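Local atomic coordinates of DNA polymerase III, beta subunit (Thermotoga maritima, PDB entry 1VPK), a protein that probably tethers DNA polymerases and other proteins to DNA as a ring-shaped head-to-tail dimer, giving them processivity. Residues K23-I28 and T238-T243; T143-E148 and A191-E196. One frame throughout, in Å; residues are numbered along the deposited sequence.

Both contacts seat a helix on a strand at or near a domain border of the sliding clamp. Along the chain the order is 23-28, 143-148, 191-196, 238-243, so interaction 2 is nested inside the loop closed by interaction 1. Their centres lie about 20 Å apart and their nearest atoms about 7 Å apart, without touching. Interaction 1 sets helix 19-29 of the N-terminal domain against strand 241-246 of the central domain; interaction 2 joins helix 143-153 and strand 187-194 within the central domain. Strand 241-246 pairs with 63-68 and strand 187-194 with 368-372, so sheets run on across the domain borders, consistent with the continuous outer layer of a ring-shaped clamp.

Interaction 1 of 2, residues K23-I28 and T238-T243; sequences KDKITI and TNDVET
The carboxylate of D240, in one of its two conformers, is met on one face by the ammonium of K25: in that conformer NZ stands 2.8 Å from OD2, 43° out of the plane, while N70 adds a weak bond to the same oxygen. Behind the salt bridge, K25 CE packs 3.7 Å from D240 CB, the two side chains crossing at about a right angle. The lysine chain bends at chi2 (-74°) and again at chi4 (55°), which carries its amine from the flank of the helix to the turn before strand 241-246. One turn of helix on, I28 CG2 meets V241 CG1 at 3.6 Å, and K25 CE lies 4.0 Å from V241 CG2. K25 NZ also pairs with E21 and bonds to T68 O. With a leucine in its place, E21 and D240 would probably lose the positive charge they share, and T68 O a donor. Two carboxylates and a carbonyl thus repay the burial of one amine, which probably stays protonated; E21 and T68 are partners within the N-terminal domain, and of the three it is D240 that ties the lysine to the central domain, beside a small apolar contact.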
loop_
_atom_site.group_PDB
_atom_site.type_symbol
_atom_site.label_atom_id
_atom_site.label_comp_id
_atom_site.label_asym_id
_atom_site.label_seq_id
_atom_site.Cartn_x
_atom_site.Cartn_y
_atom_site.Cartn_z
ATOM N N LYS A 23 -0.751 12.244 21.945
ATOM C CA LYS A 23 -0.836 11.729 20.578
ATOM C C LYS A 23 -1.601 12.671 19.624
ATOM O O LYS A 23 -1.153 12.975 18.508
ATOM C CB LYS A 23 -1.541 10.380 20.612
ATOM C CG LYS A 23 -1.487 9.607 19.297
ATOM C CD LYS A 23 -1.945 8.128 19.508
ATOM C CE LYS A 23 -3.419 8.000 19.910
ATOM N NZ LYS A 23 -3.905 6.558 20.010
ATOM N N ASP A 24 -2.782 13.097 20.064
ATOM C CA ASP A 24 -3.638 14.038 19.317
ATOM C C ASP A 24 -2.916 15.365 19.008
ATOM O O ASP A 24 -2.916 15.835 17.869
ATOM C CB ASP A 24 -4.934 14.279 20.105
ATOM C CG ASP A 24 -5.820 13.034 20.179
ATOM O OD1 ASP A 24 -5.364 11.928 19.774
ATOM O OD2 ASP A 24 -6.978 13.162 20.649
ATOM N N LYS A 25 -2.270 15.966 20.002
ATOM C CA LYS A 25 -1.574 17.254 19.770
ATOM C C LYS A 25 -0.307 17.165 18.905
ATOM O O LYS A 25 -0.033 18.059 18.086
ATOM C CB LYS A 25 -1.295 17.967 21.115
ATOM C CG LYS A 25 -2.598 18.279 21.873
ATOM C CD LYS A 25 -3.336 19.468 21.178
ATOM C CE LYS A 25 -4.795 19.655 21.581
ATOM N NZ LYS A 25 -5.148 19.797 22.992
ATOM N N ILE A 26 0.458 16.086 19.070
ATOM C CA ILE A 26 1.593 15.811 18.191
ATOM C C ILE A 26 1.118 15.634 16.752
ATOM O O ILE A 26 1.684 16.211 15.840
ATOM C CB ILE A 26 2.389 14.579 18.693
ATOM C CG1 ILE A 26 3.129 14.932 19.997
ATOM C CG2 ILE A 26 3.301 14.001 17.608
ATOM C CD1 ILE A 26 4.242 15.829 19.833
ATOM N N THR A 27 0.094 14.799 16.561
ATOM C CA THR A 27 -0.464 14.519 15.250
ATOM C C THR A 27 -0.950 15.782 14.578
ATOM O O THR A 27 -0.687 16.015 13.386
ATOM C CB THR A 27 -1.638 13.501 15.375
ATOM O OG1 THR A 27 -1.115 12.288 15.909
ATOM C CG2 THR A 27 -2.249 13.170 14.056
ATOM N N ILE A 28 -1.650 16.604 15.339
ATOM C CA ILE A 28 -2.191 17.835 14.804
ATOM C C ILE A 28 -1.134 18.798 14.300
ATOM O O ILE A 28 -1.316 19.430 13.251
ATOM C CB ILE A 28 -3.073 18.550 15.837
ATOM C CG1 ILE A 28 -4.358 17.781 15.933
ATOM C CG2 ILE A 28 -3.356 20.035 15.413
ATOM C CD1 ILE A 28 -5.237 18.128 17.115
ATOM N N THR A 238 -8.877 26.442 16.699
ATOM C CA THR A 238 -9.808 25.717 17.547
ATOM C C THR A 238 -9.562 26.191 18.991
ATOM O O THR A 238 -8.800 27.126 19.230
ATOM C CB THR A 238 -9.620 24.183 17.449
ATOM O OG1 THR A 238 -8.410 23.788 18.114
ATOM C CG2 THR A 238 -9.558 23.734 15.986
ATOM N N ASN A 239 -10.268 25.567 19.932
ATOM C CA ASN A 239 -10.109 25.750 21.371
ATOM C C ASN A 239 -8.632 25.762 21.820
ATOM O O ASN A 239 -8.193 26.696 22.505
ATOM C CB ASN A 239 -10.832 24.552 22.027
ATOM C CG ASN A 239 -11.105 24.733 23.483
ATOM O OD1 ASN A 239 -11.612 25.777 23.918
ATOM N ND2 ASN A 239 -10.838 23.677 24.260
ATOM N N ASP A 240 -7.881 24.759 21.355
ATOM C CA ASP A 240 -6.561 24.369 21.899
ATOM C C ASP A 240 -5.409 24.550 20.905
ATOM O O ASP A 240 -4.253 24.373 21.289
ATOM C CB ASP A 240 -6.557 22.865 22.192
ATOM C CG ASP A 240 -7.287 22.480 23.402
ATOM O OD1 ASP A 240 -7.658 23.343 24.235
ATOM O OD2 ASP A 240 -7.504 21.253 23.523
ATOM N N VAL A 241 -5.729 24.856 19.647
ATOM C CA VAL A 241 -4.788 24.830 18.537
ATOM C C VAL A 241 -4.904 26.085 17.685
ATOM O O VAL A 241 -5.952 26.374 17.097
ATOM C CB VAL A 241 -4.931 23.532 17.657
ATOM C CG1 VAL A 241 -3.787 23.434 16.633
ATOM C CG2 VAL A 241 -4.886 22.309 18.526
ATOM N N GLU A 242 -3.805 26.845 17.629
ATOM C CA GLU A 242 -3.691 27.984 16.712
ATOM C C GLU A 242 -2.804 27.616 15.553
ATOM O O GLU A 242 -1.623 27.260 15.728
ATOM C CB GLU A 242 -3.099 29.191 17.407
ATOM C CG GLU A 242 -4.022 29.790 18.451
ATOM C CD GLU A 242 -5.170 30.621 17.846
ATOM O OE1 GLU A 242 -5.000 31.238 16.751
ATOM O OE2 GLU A 242 -6.239 30.664 18.499
ATOM N N THR A 243 -3.375 27.711 14.352
ATOM C CA THR A 243 -2.627 27.516 13.132
ATOM C C THR A 243 -2.623 28.829 12.366
ATOM O O THR A 243 -3.673 29.400 12.160
ATOM C CB THR A 243 -3.253 26.385 12.288
ATOM O OG1 THR A 243 -3.207 25.159 13.040
ATOM C CG2 THR A 243 -2.515 26.182 10.992
#

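Interaction 2 of 2, residues T143-E148 and A191-E196; sequences TSLLEE and AEEQIE
Apolar and van der Waals contacts carry this meeting, and L145 supplies the helix side of each. Its CD1 sits squarely over one face of the E193 carboxylate, 3.9 Å from CD and 4.2 Å from each of OE1 and OE2, and also touches E193 CG at 4.0 Å. The other methyl, CD2, turns to the next two residues, 4.1 Å from Q194 O and 4.2 Å from I195 CG2. With CG anti to the backbone N (chi1 -171°) the side chain reaches out from the helix, and chi2 (64°) turns one methyl to E193 and the other to Q194 and I195. I195 in turn touches L178 of strand 177-183 and F139 and V141 of strand 137-142, so it sits between two sheets.

Polar forces act at the margins. The E193 chain folds at chi2 (-80°), bringing its carboxylate flat against the leucine methyl, while OE2 is hydrogen-bonded to Y368 OH on the adjoining strand 368-372. E148 OE2 is 5.4 Å from E193 OE2, a like-charge approach that may be eased by the tyrosine and by a long, weak ion pair from E148 to K152. At the helix start, L145 N bonds to D142 OD1.

Strand 137-142, helix 143-153 and strands 168-174, 177-183 and 187-194 follow in sequence as a beta-alpha-beta-beta-beta unit, the building block of sliding-clamp domains; here its helix packs against its last strand.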
loop_
_atom_site.group_PDB
_atom_site.type_symbol
_atom_site.label_atom_id
_atom_site.label_comp_id
_atom_site.label_asym_id
_atom_site.label_seq_id
_atom_site.Cartn_x
_atom_site.Cartn_y
_atom_site.Cartn_z
ATOM N N THR A 143 -17.031 22.534 11.295
ATOM C CA THR A 143 -15.789 21.833 11.080
ATOM C C THR A 143 -15.906 20.787 9.982
ATOM O O THR A 143 -15.092 20.766 9.069
ATOM C CB THR A 143 -15.370 21.184 12.395
ATOM O OG1 THR A 143 -15.422 22.186 13.417
ATOM C CG2 THR A 143 -14.005 20.641 12.319
ATOM N N SER A 144 -16.944 19.956 10.078
ATOM C CA SER A 144 -17.233 18.884 9.121
ATOM C C SER A 144 -17.499 19.434 7.712
ATOM O O SER A 144 -17.077 18.854 6.728
ATOM C CB SER A 144 -18.473 18.095 9.571
ATOM O OG SER A 144 -18.463 17.893 10.987
ATOM N N LEU A 145 -18.218 20.545 7.625
ATOM C CA LEU A 145 -18.477 21.178 6.333
ATOM C C LEU A 145 -17.196 21.625 5.654
ATOM O O LEU A 145 -16.983 21.402 4.472
ATOM C CB LEU A 145 -19.355 22.409 6.538
ATOM C CG LEU A 145 -19.896 23.074 5.269
ATOM C CD1 LEU A 145 -20.824 22.103 4.566
ATOM C CD2 LEU A 145 -20.671 24.319 5.650
ATOM N N LEU A 146 -16.350 22.314 6.398
ATOM C CA LEU A 146 -15.097 22.803 5.822
ATOM C C LEU A 146 -14.179 21.637 5.431
ATOM O O LEU A 146 -13.559 21.679 4.393
ATOM C CB LEU A 146 -14.397 23.741 6.779
ATOM C CG LEU A 146 -13.099 24.362 6.240
ATOM C CD1 LEU A 146 -13.355 25.216 5.013
ATOM C CD2 LEU A 146 -12.415 25.168 7.365
ATOM N N GLU A 147 -14.133 20.592 6.252
ATOM C CA GLU A 147 -13.366 19.385 5.924
ATOM C C GLU A 147 -13.760 18.811 4.587
ATOM O O GLU A 147 -12.915 18.529 3.752
ATOM C CB GLU A 147 -13.555 18.288 6.980
ATOM C CG GLU A 147 -12.520 17.164 6.864
ATOM C CD GLU A 147 -12.960 15.946 6.011
ATOM O OE1 GLU A 147 -14.176 15.743 5.759
ATOM O OE2 GLU A 147 -12.072 15.139 5.611
ATOM N N GLU A 148 -15.071 18.630 4.415
ATOM C CA GLU A 148 -15.670 18.151 3.166
ATOM C C GLU A 148 -15.342 19.025 1.957
ATOM O O GLU A 148 -14.956 18.520 0.895
ATOM C CB GLU A 148 -17.189 18.004 3.361
ATOM C CG GLU A 148 -18.005 17.807 2.098
ATOM C CD GLU A 148 -19.513 17.540 2.404
ATOM O OE1 GLU A 148 -19.970 17.893 3.532
ATOM O OE2 GLU A 148 -20.216 16.968 1.524
ATOM N N ALA A 191 -15.678 24.097 -4.970
ATOM C CA ALA A 191 -16.678 23.777 -3.950
ATOM C C ALA A 191 -17.173 25.110 -3.367
ATOM O O ALA A 191 -16.358 26.016 -3.084
ATOM C CB ALA A 191 -16.028 22.904 -2.812
ATOM N N GLU A 192 -18.479 25.224 -3.170
ATOM C CA GLU A 192 -19.070 26.434 -2.613
ATOM C C GLU A 192 -20.199 26.069 -1.645
ATOM O O GLU A 192 -21.046 25.210 -1.949
ATOM C CB GLU A 192 -19.611 27.278 -3.759
ATOM C CG GLU A 192 -20.261 28.575 -3.383
ATOM C CD GLU A 192 -20.679 29.350 -4.616
ATOM O OE1 GLU A 192 -19.794 30.009 -5.202
ATOM O OE2 GLU A 192 -21.864 29.281 -4.990
ATOM N N GLU A 193 -20.233 26.721 -0.486
ATOM C CA GLU A 193 -21.285 26.448 0.495
ATOM C C GLU A 193 -21.684 27.723 1.202
ATOM O O GLU A 193 -20.846 28.604 1.502
ATOM C CB GLU A 193 -20.785 25.471 1.576
ATOM C CG GLU A 193 -20.478 24.054 1.084
ATOM C CD GLU A 193 -21.703 23.215 0.934
ATOM O OE1 GLU A 193 -22.794 23.699 1.279
ATOM O OE2 GLU A 193 -21.573 22.060 0.475
ATOM N N GLN A 194 -22.951 27.758 1.550
ATOM C CA GLN A 194 -23.479 28.792 2.387
ATOM C C GLN A 194 -22.920 28.635 3.785
ATOM O O GLN A 194 -22.860 27.526 4.340
ATOM C CB GLN A 194 -25.002 28.723 2.402
ATOM C CG GLN A 194 -25.592 29.900 3.132
ATOM C CD GLN A 194 -27.062 30.049 2.989
ATOM O OE1 GLN A 194 -27.669 29.672 1.967
ATOM N NE2 GLN A 194 -27.668 30.654 4.008
ATOM N N ILE A 195 -22.452 29.748 4.335
ATOM C CA ILE A 195 -21.940 29.796 5.701
ATOM C C ILE A 195 -22.438 31.118 6.287
ATOM O O ILE A 195 -23.182 31.842 5.612
ATOM C CB ILE A 195 -20.427 29.732 5.755
ATOM C CG1 ILE A 195 -19.774 30.941 5.059
ATOM C CG2 ILE A 195 -19.908 28.391 5.157
ATOM C CD1 ILE A 195 -18.318 31.055 5.400
ATOM N N GLU A 196 -22.063 31.410 7.536
ATOM C CA GLU A 196 -22.253 32.738 8.111
ATOM C C GLU A 196 -20.924 33.517 7.960
ATOM O O GLU A 196 -19.869 33.133 8.539
ATOM C CB GLU A 196 -22.752 32.664 9.572
ATOM C CG GLU A 196 -24.039 31.806 9.785
ATOM C CD GLU A 196 -24.837 32.150 11.090
ATOM O OE1 GLU A 196 -24.642 31.453 12.124
ATOM O OE2 GLU A 196 -25.664 33.110 11.089
#